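PDB 1YB2: tRNA (adenine(58)-N(1))-methyltransferase catalytic subunit TRM61 C-terminal domain-containing protein from Thermoplasma acidophilum, which is probably an S-adenosyl-L-methionine-dependent RNA methyltransferase, perhaps acting on N1 of an adenine in tRNA. Local coordinates for residues 179-184 / 200-205; 195-200 / 227-232; 112-117 / 136-141; 72-77 / 264-269. All blocks are in the same frame, centred on the assembly; numbering follows the deposited sequence.

Contact 1. Residues 179-184 / 200-205; sequences MYDAVI and MMKPGS
Tyr-180 and Met-201 form one parallel beta bridge, CA to CA 5.0 Å: Tyr-180 N donates to Met-200 O at 2.8 Å, and Lys-202 N gives Tyr-180 O a nearly straight bond of 3.1 Å (172° at the hydrogen). Pairing goes no further: 179-184 turns a corner at Asp-181, and 202-205 makes a type II turn. Ser-205 closes that turn twice over, its N and OG both donating to Lys-202 O; the hydroxyl lies in the carbonyl plane, on a lone pair, at 2.7 Å. Water 1 donates to Tyr-180 O and to Ser-205 OG, bridging the segments where they part.

The Lys-202 side chain runs extended past Tyr-180 O to Asp-181. Its CG lies 3.7 Å from Met-179 CB, and NZ reaches Asp-181 OD1 at 2.6 Å, a salt bridge on the syn side but 33° out of the carboxylate plane. The other oxygen, OD2, accepts from the backbone N of Asp-113 in the neighbouring strand. Met-179, a selenomethionine, is bent at chi2 and at chi3 (-90°); it lays SE against the Met-200 backbone and brings CE to 3.3 Å from Met-201 O. Val-183 CG2 meets Met-201 CG at 3.7 Å, next to Ala-207. Tyr-180 sends its hydroxyl away to Ser-176.

The bridge lies at the base of the beta-alpha-beta unit formed by strand 180-185, helix 194-199 and strand 205-211. Held through both oxygens, the Asp-181 carboxylate ties the Lys-202 turn to strand 113-117, and its negative charge is probably stabilised by that pairing.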
loop_
_atom_site.group_PDB
_atom_site.type_symbol
_atom_site.label_atom_id
_atom_site.label_comp_id
_atom_site.label_asym_id
_atom_site.label_seq_id
_atom_site.Cartn_x
_atom_site.Cartn_y
_atom_site.Cartn_z
HETATM N N MSE A 179 16.240 -15.880 8.195
HETATM C CA MSE A 179 15.942 -15.497 6.815
HETATM C C MSE A 179 14.627 -14.734 6.842
HETATM O O MSE A 179 13.730 -15.088 7.594
HETATM C CB MSE A 179 15.803 -16.740 5.936
HETATM C CG MSE A 179 16.998 -17.682 6.008
HETATM SE SE MSE A 179 18.600 -16.807 5.319
HETATM C CE MSE A 179 18.409 -17.356 3.413
ATOM N N TYR A 180 14.510 -13.692 6.027
ATOM C CA TYR A 180 13.334 -12.806 6.046
ATOM C C TYR A 180 12.415 -13.027 4.846
ATOM O O TYR A 180 12.872 -13.444 3.791
ATOM C CB TYR A 180 13.785 -11.336 6.156
ATOM C CG TYR A 180 14.550 -11.138 7.433
ATOM C CD1 TYR A 180 13.879 -10.998 8.657
ATOM C CD2 TYR A 180 15.940 -11.171 7.441
ATOM C CE1 TYR A 180 14.584 -10.864 9.852
ATOM C CE2 TYR A 180 16.651 -11.040 8.623
ATOM C CZ TYR A 180 15.969 -10.884 9.823
ATOM O OH TYR A 180 16.692 -10.771 10.999
ATOM N N ASP A 181 11.126 -12.747 5.018
ATOM C CA ASP A 181 10.145 -12.909 3.949
ATOM C C ASP A 181 10.113 -11.708 3.017
ATOM O O ASP A 181 9.558 -11.796 1.926
ATOM C CB ASP A 181 8.746 -13.122 4.537
ATOM C CG ASP A 181 8.617 -14.437 5.272
ATOM O OD1 ASP A 181 8.866 -15.480 4.649
ATOM O OD2 ASP A 181 8.256 -14.429 6.467
ATOM N N ALA A 182 10.683 -10.582 3.468
ATOM C CA ALA A 182 10.695 -9.318 2.722
ATOM C C ALA A 182 11.739 -8.424 3.352
ATOM O O ALA A 182 11.979 -8.484 4.565
ATOM C CB ALA A 182 9.325 -8.617 2.775
ATOM N N VAL A 183 12.364 -7.609 2.515
ATOM C CA VAL A 183 13.309 -6.601 2.967
ATOM C C VAL A 183 12.868 -5.266 2.415
ATOM O O VAL A 183 12.518 -5.139 1.228
ATOM C CB VAL A 183 14.757 -6.864 2.525
ATOM C CG1 VAL A 183 15.667 -5.704 2.950
ATOM C CG2 VAL A 183 15.264 -8.203 3.103
ATOM N N ILE A 184 12.848 -4.276 3.301
ATOM C CA ILE A 184 12.543 -2.916 2.917
ATOM C C ILE A 184 13.726 -2.058 3.339
ATOM O O ILE A 184 14.067 -1.993 4.534
ATOM C CB ILE A 184 11.204 -2.452 3.546
ATOM C CG1 ILE A 184 10.049 -3.219 2.878
ATOM C CG2 ILE A 184 11.042 -0.932 3.352
ATOM C CD1 ILE A 184 8.907 -3.564 3.779
HETATM N N MSE A 200 20.373 -12.770 3.624
HETATM C CA MSE A 200 19.336 -13.024 4.616
HETATM C C MSE A 200 17.897 -13.021 4.091
HETATM O O MSE A 200 16.949 -12.932 4.862
HETATM C CB MSE A 200 19.511 -12.166 5.872
HETATM C CG MSE A 200 19.804 -10.715 5.657
HETATM SE SE MSE A 200 20.717 -9.982 7.272
HETATM C CE MSE A 200 20.940 -8.236 6.537
HETATM N N MSE A 201 17.754 -13.142 2.775
HETATM C CA MSE A 201 16.453 -13.230 2.129
HETATM C C MSE A 201 16.105 -14.675 1.805
HETATM O O MSE A 201 16.932 -15.398 1.247
HETATM C CB MSE A 201 16.491 -12.433 0.826
HETATM C CG MSE A 201 16.641 -10.945 1.032
HETATM SE SE MSE A 201 16.777 -10.000 -0.653
HETATM C CE MSE A 201 14.931 -10.238 -1.366
ATOM N N LYS A 202 14.885 -15.096 2.126
ATOM C CA LYS A 202 14.386 -16.385 1.618
ATOM C C LYS A 202 14.365 -16.363 0.084
ATOM O O LYS A 202 14.017 -15.342 -0.511
ATOM C CB LYS A 202 12.977 -16.641 2.117
ATOM C CG LYS A 202 12.923 -16.929 3.590
ATOM C CD LYS A 202 11.501 -17.080 4.038
ATOM C CE LYS A 202 11.462 -17.452 5.506
ATOM N NZ LYS A 202 10.065 -17.348 6.001
ATOM N N PRO A 203 14.722 -17.491 -0.562
ATOM C CA PRO A 203 14.631 -17.517 -2.034
ATOM C C PRO A 203 13.207 -17.176 -2.499
ATOM O O PRO A 203 12.238 -17.673 -1.918
ATOM C CB PRO A 203 14.930 -18.978 -2.384
ATOM C CG PRO A 203 15.704 -19.511 -1.201
ATOM C CD PRO A 203 15.198 -18.772 0.006
ATOM N N GLY A 204 13.082 -16.348 -3.538
ATOM C CA GLY A 204 11.770 -16.022 -4.077
ATOM C C GLY A 204 11.118 -14.835 -3.386
ATOM O O GLY A 204 10.053 -14.386 -3.809
ATOM N N SER A 205 11.765 -14.333 -2.325
ATOM C CA SER A 205 11.295 -13.164 -1.587
ATOM C C SER A 205 11.760 -11.856 -2.278
ATOM O O SER A 205 12.670 -11.857 -3.112
ATOM C CB SER A 205 11.738 -13.230 -0.116
ATOM O OG SER A 205 13.113 -12.880 0.033
HETATM O O HOH W 1 13.310 -11.129 1.856
#

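Contact 2. Residues 195-200 / 227-232; sequences QKIASM and SGMHHL
Helix-on-sheet packing joins helix 194-199 to Met-229, at the start of strand 229-242, and to Ser-227 just before it; no hydrogen bond crosses between the segments. Met-229, a selenomethionine, supplies the apolar part. Its chain runs out straight to SE and then bends at chi3 (-106°), which turns the methyl CE to the helix: CE lies 4.0 Å from Ala-198 CB and 4.3 Å from Ile-197 CG2. The same side chain also touches Ala-207 and Phe-209 of strand 205-211.

This places the helix over one face of a seven-stranded sheet with the order 3-2-1-4-5-7-6, the hallmark of class I methyltransferases, in which strand 258-267 runs antiparallel to both its neighbours. The helix follows the fourth strand and here reaches across to the sixth, 229-242, outermost within this chain.

Before the strand begins, Ser-227 lies against the same helix. Its carbonyl O is 3.2 Å from Ala-198 CB, a tight van der Waals approach, and its CB is 3.8 Å from Gln-195 N. Its hydroxyl turns elsewhere, donating to Leu-224 O. Gln-195, bent at chi2 (132°), sets its amide beside this turn, NE2 3.5 Å from Ser-227 CA.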
loop_
_atom_site.group_PDB
_atom_site.type_symbol
_atom_site.label_atom_id
_atom_site.label_comp_id
_atom_site.label_asym_id
_atom_site.label_seq_id
_atom_site.Cartn_x
_atom_site.Cartn_y
_atom_site.Cartn_z
ATOM N N GLN A 195 24.992 -7.919 -1.311
ATOM C CA GLN A 195 25.327 -9.315 -1.031
ATOM C C GLN A 195 24.937 -9.710 0.402
ATOM O O GLN A 195 24.344 -10.768 0.618
ATOM C CB GLN A 195 26.793 -9.616 -1.331
ATOM C CG GLN A 195 26.969 -11.011 -1.914
ATOM C CD GLN A 195 27.845 -11.052 -3.156
ATOM O OE1 GLN A 195 28.761 -11.879 -3.253
ATOM N NE2 GLN A 195 27.575 -10.160 -4.113
ATOM N N LYS A 196 25.250 -8.834 1.357
ATOM C CA LYS A 196 24.782 -8.973 2.727
ATOM C C LYS A 196 23.252 -9.130 2.852
ATOM O O LYS A 196 22.767 -10.076 3.492
ATOM C CB LYS A 196 25.257 -7.787 3.568
ATOM C CG LYS A 196 24.751 -7.799 5.016
ATOM C CD LYS A 196 25.233 -9.040 5.739
ATOM C CE LYS A 196 25.402 -8.768 7.218
ATOM N NZ LYS A 196 25.569 -10.036 7.988
ATOM N N ILE A 197 22.513 -8.191 2.269
ATOM C CA ILE A 197 21.037 -8.211 2.274
ATOM C C ILE A 197 20.519 -9.489 1.616
ATOM O O ILE A 197 19.652 -10.187 2.178
ATOM C CB ILE A 197 20.430 -6.923 1.600
ATOM C CG1 ILE A 197 20.695 -5.672 2.469
ATOM C CG2 ILE A 197 18.892 -7.060 1.396
ATOM C CD1 ILE A 197 20.393 -4.336 1.739
ATOM N N ALA A 198 21.059 -9.813 0.436
ATOM C CA ALA A 198 20.682 -11.051 -0.257
ATOM C C ALA A 198 20.845 -12.283 0.620
ATOM O O ALA A 198 19.979 -13.148 0.619
ATOM C CB ALA A 198 21.475 -11.219 -1.554
ATOM N N SER A 199 21.951 -12.367 1.364
ATOM C CA SER A 199 22.231 -13.530 2.214
ATOM C C SER A 199 21.184 -13.774 3.308
ATOM O O SER A 199 21.107 -14.876 3.873
ATOM C CB SER A 199 23.629 -13.411 2.840
ATOM O OG SER A 199 23.624 -12.480 3.908
HETATM N N MSE A 200 20.373 -12.770 3.624
HETATM C CA MSE A 200 19.336 -13.024 4.616
HETATM C C MSE A 200 17.897 -13.021 4.091
HETATM O O MSE A 200 16.949 -12.932 4.862
HETATM C CB MSE A 200 19.511 -12.166 5.872
HETATM C CG MSE A 200 19.804 -10.715 5.657
HETATM SE SE MSE A 200 20.717 -9.982 7.272
HETATM C CE MSE A 200 20.940 -8.236 6.537
ATOM N N SER A 227 24.723 -9.899 -6.757
ATOM C CA SER A 227 24.324 -10.255 -5.397
ATOM C C SER A 227 23.420 -11.487 -5.308
ATOM O O SER A 227 23.100 -11.897 -4.205
ATOM C CB SER A 227 23.626 -9.076 -4.699
ATOM O OG SER A 227 22.342 -8.851 -5.265
ATOM N N GLY A 228 23.002 -12.063 -6.432
ATOM C CA GLY A 228 22.018 -13.150 -6.383
ATOM C C GLY A 228 20.570 -12.678 -6.304
ATOM O O GLY A 228 19.678 -13.428 -5.929
HETATM N N MSE A 229 20.354 -11.415 -6.651
HETATM C CA MSE A 229 19.027 -10.832 -6.772
HETATM C C MSE A 229 18.742 -10.537 -8.225
HETATM O O MSE A 229 19.649 -10.280 -9.000
HETATM C CB MSE A 229 18.917 -9.550 -5.939
HETATM C CG MSE A 229 18.788 -9.809 -4.435
HETATM SE SE MSE A 229 18.256 -8.146 -3.522
HETATM C CE MSE A 229 19.938 -7.716 -2.687
ATOM N N HIS A 230 17.472 -10.609 -8.598
ATOM C CA HIS A 230 17.058 -10.336 -9.970
ATOM C C HIS A 230 16.167 -9.088 -9.970
ATOM O O HIS A 230 15.153 -9.066 -9.289
ATOM C CB HIS A 230 16.309 -11.547 -10.523
ATOM C CG HIS A 230 15.961 -11.424 -11.966
ATOM N ND1 HIS A 230 16.827 -11.800 -12.971
ATOM C CD2 HIS A 230 14.857 -10.934 -12.577
ATOM C CE1 HIS A 230 16.262 -11.557 -14.141
ATOM N NE2 HIS A 230 15.067 -11.033 -13.929
ATOM N N HIS A 231 16.574 -8.052 -10.710
ATOM C CA HIS A 231 15.802 -6.807 -10.859
ATOM C C HIS A 231 14.452 -7.072 -11.526
ATOM O O HIS A 231 14.389 -7.731 -12.569
ATOM C CB HIS A 231 16.616 -5.782 -11.659
ATOM C CG HIS A 231 15.911 -4.483 -11.918
ATOM N ND1 HIS A 231 15.332 -3.725 -10.920
ATOM C CD2 HIS A 231 15.769 -3.766 -13.060
ATOM C CE1 HIS A 231 14.832 -2.619 -11.442
ATOM N NE2 HIS A 231 15.078 -2.622 -12.741
ATOM N N LEU A 232 13.385 -6.574 -10.905
ATOM C CA LEU A 232 12.026 -6.735 -11.418
ATOM C C LEU A 232 11.649 -5.450 -12.124
ATOM O O LEU A 232 11.365 -5.454 -13.311
ATOM C CB LEU A 232 11.033 -7.034 -10.284
ATOM C CG LEU A 232 11.162 -8.396 -9.573
ATOM C CD1 LEU A 232 10.169 -8.516 -8.408
ATOM C CD2 LEU A 232 10.960 -9.535 -10.542
#

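Contact 3. Residues 112-117 / 136-141; sequences MDILEV and GTLTVV
Thr-137 OG1 is gripped twice: it donates to Asp-113 OD1 at 2.5 Å, approaching from above the carboxylate plane, and accepts from water 2 at 3.0 Å. Its position between backbone N and carbonyl carbon (chi1 59°) directs it across to the aspartate. Water 2 also donates to Ile-114 O and lies 2.7 Å from Thr-139 OG1, linking both threonines to the opposite strand.

Strands 113-117 and 137-141 are parallel and in register over five bridges, their axes 4.8 Å apart at closest approach. Bonds alternate from one strand to the other; the straightest joins Glu-116 N to Thr-139 O at 2.7 Å, 180° at the hydrogen. On the face with Asp-113, Leu-115 CD1 meets Val-141 CG2 at 3.7 Å. On the other face Glu-116, CG anti to the backbone N (chi1 179°) and the chain extended beyond it, stands alongside Val-140, and OE1 lies 3.7 Å from Leu-138 CD1.

These are the first two strands of the Rossmann-like beta-alpha-beta unit, and the second leads directly into Glu-142, predicted to bind S-adenosyl-L-methionine. Backbone bonds run the whole length; side-chain and water bonds between the strands gather on the Asp-113, Thr-137 and Thr-139 face, whereas Glu-116 OE1 is hydrogen-bonded to Ser-125 of helix 123-132.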
loop_
_atom_site.group_PDB
_atom_site.type_symbol
_atom_site.label_atom_id
_atom_site.label_comp_id
_atom_site.label_asym_id
_atom_site.label_seq_id
_atom_site.Cartn_x
_atom_site.Cartn_y
_atom_site.Cartn_z
HETATM N N MSE A 112 4.378 -12.747 8.156
HETATM C CA MSE A 112 5.695 -12.528 7.554
HETATM C C MSE A 112 6.731 -12.061 8.573
HETATM O O MSE A 112 6.411 -11.369 9.537
HETATM C CB MSE A 112 5.605 -11.498 6.421
HETATM C CG MSE A 112 4.709 -11.882 5.245
HETATM SE SE MSE A 112 4.595 -10.377 3.980
HETATM C CE MSE A 112 6.290 -10.665 3.162
ATOM N N ASP A 113 7.981 -12.454 8.343
ATOM C CA ASP A 113 9.123 -11.890 9.058
ATOM C C ASP A 113 9.829 -10.886 8.142
ATOM O O ASP A 113 10.462 -11.257 7.151
ATOM C CB ASP A 113 10.077 -12.978 9.526
ATOM C CG ASP A 113 9.427 -13.930 10.525
ATOM O OD1 ASP A 113 8.691 -13.472 11.435
ATOM O OD2 ASP A 113 9.652 -15.146 10.404
ATOM N N ILE A 114 9.718 -9.618 8.506
ATOM C CA ILE A 114 10.169 -8.512 7.672
ATOM C C ILE A 114 11.404 -7.860 8.263
ATOM O O ILE A 114 11.501 -7.652 9.487
ATOM C CB ILE A 114 9.017 -7.480 7.481
ATOM C CG1 ILE A 114 7.831 -8.188 6.788
ATOM C CG2 ILE A 114 9.505 -6.217 6.710
ATOM C CD1 ILE A 114 6.621 -7.304 6.565
ATOM N N LEU A 115 12.353 -7.555 7.389
ATOM C CA LEU A 115 13.559 -6.831 7.758
ATOM C C LEU A 115 13.459 -5.420 7.181
ATOM O O LEU A 115 13.232 -5.250 5.982
ATOM C CB LEU A 115 14.810 -7.541 7.199
ATOM C CG LEU A 115 16.144 -6.831 7.482
ATOM C CD1 LEU A 115 16.401 -6.810 8.986
ATOM C CD2 LEU A 115 17.294 -7.526 6.761
ATOM N N GLU A 116 13.606 -4.413 8.040
ATOM C CA GLU A 116 13.630 -3.032 7.604
ATOM C C GLU A 116 14.998 -2.423 7.925
ATOM O O GLU A 116 15.386 -2.314 9.096
ATOM C CB GLU A 116 12.485 -2.263 8.284
ATOM C CG GLU A 116 12.391 -0.808 7.937
ATOM C CD GLU A 116 11.220 -0.106 8.640
ATOM O OE1 GLU A 116 10.708 -0.630 9.659
ATOM O OE2 GLU A 116 10.823 0.990 8.180
ATOM N N VAL A 117 15.716 -2.028 6.877
ATOM C CA VAL A 117 17.048 -1.452 6.977
ATOM C C VAL A 117 16.925 0.058 6.744
ATOM O O VAL A 117 16.635 0.508 5.625
ATOM C CB VAL A 117 18.020 -2.117 5.970
ATOM C CG1 VAL A 117 19.425 -1.608 6.149
ATOM C CG2 VAL A 117 17.981 -3.652 6.125
ATOM N N GLY A 136 3.528 -12.338 12.977
ATOM C CA GLY A 136 4.789 -12.161 12.287
ATOM C C GLY A 136 5.605 -11.153 13.066
ATOM O O GLY A 136 5.243 -10.782 14.170
ATOM N N THR A 137 6.707 -10.702 12.483
ATOM C CA THR A 137 7.684 -9.913 13.217
ATOM C C THR A 137 8.296 -8.857 12.313
ATOM O O THR A 137 8.356 -9.018 11.085
ATOM C CB THR A 137 8.852 -10.796 13.779
ATOM O OG1 THR A 137 9.507 -11.463 12.693
ATOM C CG2 THR A 137 8.366 -11.848 14.809
ATOM N N LEU A 138 8.751 -7.776 12.933
ATOM C CA LEU A 138 9.508 -6.742 12.252
ATOM C C LEU A 138 10.856 -6.602 12.946
ATOM O O LEU A 138 10.930 -6.497 14.186
ATOM C CB LEU A 138 8.750 -5.401 12.264
ATOM C CG LEU A 138 9.514 -4.147 11.842
ATOM C CD1 LEU A 138 9.973 -4.220 10.363
ATOM C CD2 LEU A 138 8.634 -2.903 12.054
ATOM N N THR A 139 11.910 -6.619 12.136
ATOM C CA THR A 139 13.266 -6.364 12.586
ATOM C C THR A 139 13.803 -5.097 11.947
ATOM O O THR A 139 13.862 -4.971 10.719
ATOM C CB THR A 139 14.185 -7.583 12.304
ATOM O OG1 THR A 139 13.609 -8.746 12.927
ATOM C CG2 THR A 139 15.628 -7.357 12.876
ATOM N N VAL A 140 14.197 -4.152 12.784
ATOM C CA VAL A 140 14.649 -2.844 12.314
ATOM C C VAL A 140 16.135 -2.709 12.602
ATOM O O VAL A 140 16.575 -2.853 13.752
ATOM C CB VAL A 140 13.866 -1.701 13.009
ATOM C CG1 VAL A 140 14.385 -0.337 12.575
ATOM C CG2 VAL A 140 12.371 -1.824 12.710
ATOM N N VAL A 141 16.907 -2.479 11.544
ATOM C CA VAL A 141 18.346 -2.242 11.631
ATOM C C VAL A 141 18.560 -0.771 11.310
ATOM O O VAL A 141 18.238 -0.324 10.196
ATOM C CB VAL A 141 19.140 -3.114 10.603
ATOM C CG1 VAL A 141 20.664 -2.880 10.719
ATOM C CG2 VAL A 141 18.813 -4.588 10.765
HETATM O O HOH W 2 11.684 -9.883 11.392
#

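Contact 4. Residues 72-77 / 264-269; sequences SFIVSD and FAIKKS
Ile-74 and Ile-266 pack two sheets face against face: strand 71-76 belongs to the N-terminal, FKBP-like part, strand 264-267 to the Rossmann-like methyltransferase sheet. The strand axes come no nearer than 8.7 Å and cross at 75°, too steep and too far apart for backbone pairing, and nearly all the contact is made by side chains.

Ile-74 can be traced outward. CB begins 4.2 Å from Ile-266 CG2, and CG1 stays beside that same methyl. The branch CG2 turns to the far end of the partner, 3.9 Å from Ile-266 CD1, as the two isoleucines run antiparallel, alongside one another. At the tip, chi2 (-52°) bends CD1 away from Ile-266 and onto the next residue but one: it meets the aliphatic stem of Lys-268 crosswise, 3.8 Å from CD. One isoleucine thus covers both Ile-266 and the apolar part of a lysine just past the strand end.

His-230 touches both isoleucines, as does Val-30, so strand 229-242 and N-terminal strand 28-30 extend the same apolar layer. Ile-266, extended through chi2 (165°), sets CD1 against Ser-76 as well, 3.9 Å from its CB. The Ser-76 hydroxyl is occupied within its own chain segment: OG donates to Asp-77 O at 2.8 Å, tilted from the carbonyl plane.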
loop_
_atom_site.group_PDB
_atom_site.type_symbol
_atom_site.label_atom_id
_atom_site.label_comp_id
_atom_site.label_asym_id
_atom_site.label_seq_id
_atom_site.Cartn_x
_atom_site.Cartn_y
_atom_site.Cartn_z
ATOM N N SER A 72 15.570 -15.582 -19.187
ATOM C CA SER A 72 15.476 -15.909 -17.770
ATOM C C SER A 72 14.123 -15.568 -17.129
ATOM O O SER A 72 13.626 -14.443 -17.243
ATOM C CB SER A 72 16.561 -15.172 -16.988
ATOM O OG SER A 72 17.854 -15.627 -17.341
ATOM N N PHE A 73 13.561 -16.540 -16.420
ATOM C CA PHE A 73 12.417 -16.307 -15.544
ATOM C C PHE A 73 12.762 -16.797 -14.160
ATOM O O PHE A 73 13.432 -17.837 -14.029
ATOM C CB PHE A 73 11.205 -17.088 -16.052
ATOM C CG PHE A 73 10.636 -16.551 -17.327
ATOM C CD1 PHE A 73 9.638 -15.576 -17.303
ATOM C CD2 PHE A 73 11.104 -17.012 -18.558
ATOM C CE1 PHE A 73 9.109 -15.063 -18.495
ATOM C CE2 PHE A 73 10.579 -16.509 -19.768
ATOM C CZ PHE A 73 9.584 -15.539 -19.732
ATOM N N ILE A 74 12.295 -16.080 -13.141
ATOM C CA ILE A 74 12.454 -16.527 -11.750
ATOM C C ILE A 74 11.110 -17.087 -11.251
ATOM O O ILE A 74 10.049 -16.463 -11.441
ATOM C CB ILE A 74 12.971 -15.394 -10.814
ATOM C CG1 ILE A 74 14.241 -14.711 -11.387
ATOM C CG2 ILE A 74 13.224 -15.908 -9.389
ATOM C CD1 ILE A 74 15.396 -15.696 -11.771
ATOM N N VAL A 75 11.156 -18.276 -10.653
ATOM C CA VAL A 75 9.974 -18.865 -10.023
ATOM C C VAL A 75 9.601 -18.115 -8.745
ATOM O O VAL A 75 10.433 -17.870 -7.865
ATOM C CB VAL A 75 10.162 -20.390 -9.742
ATOM C CG1 VAL A 75 8.901 -20.981 -9.116
ATOM C CG2 VAL A 75 10.486 -21.131 -11.022
ATOM N N SER A 76 8.335 -17.739 -8.654
ATOM C CA SER A 76 7.838 -17.080 -7.466
ATOM C C SER A 76 6.485 -17.670 -7.003
ATOM O O SER A 76 5.701 -18.177 -7.812
ATOM C CB SER A 76 7.673 -15.599 -7.754
ATOM O OG SER A 76 7.210 -14.907 -6.620
ATOM N N ASP A 77 6.215 -17.587 -5.707
ATOM C CA ASP A 77 4.835 -17.752 -5.221
ATOM C C ASP A 77 4.031 -16.529 -5.663
ATOM O O ASP A 77 4.580 -15.452 -5.879
ATOM C CB ASP A 77 4.783 -17.850 -3.693
ATOM C CG ASP A 77 5.379 -19.151 -3.153
ATOM O OD1 ASP A 77 5.384 -20.187 -3.859
ATOM O OD2 ASP A 77 5.851 -19.133 -1.999
ATOM N N PHE A 264 12.424 -2.753 -7.064
ATOM C CA PHE A 264 12.043 -4.078 -6.569
ATOM C C PHE A 264 12.946 -5.148 -7.173
ATOM O O PHE A 264 13.220 -5.126 -8.371
ATOM C CB PHE A 264 10.594 -4.406 -6.950
ATOM C CG PHE A 264 9.590 -3.435 -6.412
ATOM C CD1 PHE A 264 9.101 -2.400 -7.215
ATOM C CD2 PHE A 264 9.145 -3.536 -5.089
ATOM C CE1 PHE A 264 8.160 -1.479 -6.718
ATOM C CE2 PHE A 264 8.199 -2.620 -4.574
ATOM C CZ PHE A 264 7.708 -1.599 -5.391
ATOM N N ALA A 265 13.367 -6.099 -6.348
ATOM C CA ALA A 265 14.229 -7.197 -6.786
ATOM C C ALA A 265 13.799 -8.487 -6.089
ATOM O O ALA A 265 13.327 -8.458 -4.937
ATOM C CB ALA A 265 15.697 -6.871 -6.474
ATOM N N ILE A 266 13.935 -9.609 -6.786
ATOM C CA ILE A 266 13.654 -10.931 -6.196
ATOM C C ILE A 266 14.938 -11.729 -5.919
ATOM O O ILE A 266 15.822 -11.791 -6.766
ATOM C CB ILE A 266 12.638 -11.741 -7.086
ATOM C CG1 ILE A 266 12.208 -13.063 -6.436
ATOM C CG2 ILE A 266 13.160 -11.920 -8.551
ATOM C CD1 ILE A 266 10.970 -13.678 -7.107
ATOM N N LYS A 267 15.039 -12.320 -4.720
ATOM C CA LYS A 267 16.147 -13.219 -4.364
ATOM C C LYS A 267 16.085 -14.541 -5.144
ATOM O O LYS A 267 15.074 -15.265 -5.108
ATOM C CB LYS A 267 16.132 -13.516 -2.847
ATOM C CG LYS A 267 17.194 -14.540 -2.369
ATOM C CD LYS A 267 18.603 -13.944 -2.383
ATOM C CE LYS A 267 19.678 -15.028 -2.126
ATOM N NZ LYS A 267 19.538 -15.613 -0.742
ATOM N N LYS A 268 17.185 -14.876 -5.816
ATOM C CA LYS A 268 17.286 -16.159 -6.513
ATOM C C LYS A 268 17.749 -17.246 -5.564
ATOM O O LYS A 268 18.522 -16.971 -4.654
ATOM C CB LYS A 268 18.227 -16.035 -7.704
ATOM C CG LYS A 268 17.722 -15.018 -8.720
ATOM C CD LYS A 268 18.650 -14.890 -9.942
ATOM C CE LYS A 268 19.999 -14.351 -9.542
ATOM N NZ LYS A 268 20.844 -14.116 -10.740
ATOM N N SER A 269 17.289 -18.481 -5.777
ATOM C CA SER A 269 17.771 -19.607 -4.986
ATOM C C SER A 269 19.210 -20.006 -5.337
ATOM O O SER A 269 19.886 -20.659 -4.542
ATOM C CB SER A 269 16.848 -20.828 -5.171
ATOM O OG SER A 269 16.913 -21.301 -6.512
#

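In the fold
Contacts 1 and 3 pair strands of the Rossmann-like domain, contact 2 lays a helix on its sheet, and contact 4 ties that sheet to the N-terminal one. All four are mainly buried, though contacts 1 and 3 include partly exposed polar residues such as Asp-181 and Asp-113. These two use backbone bonds, water and a carboxylate, and they join directly: Asp-181 N lies 2.7 Å from Asp-113 O. Contacts 2 and 4 are layer-to-layer packing without a hydrogen bond between their segments. Met-200 is common to contacts 1 and 2, while Gly-204 N, 2.8 Å from Lys-267 O, connects contact 1 to contact 4. Contacts 3 and 4 do not touch.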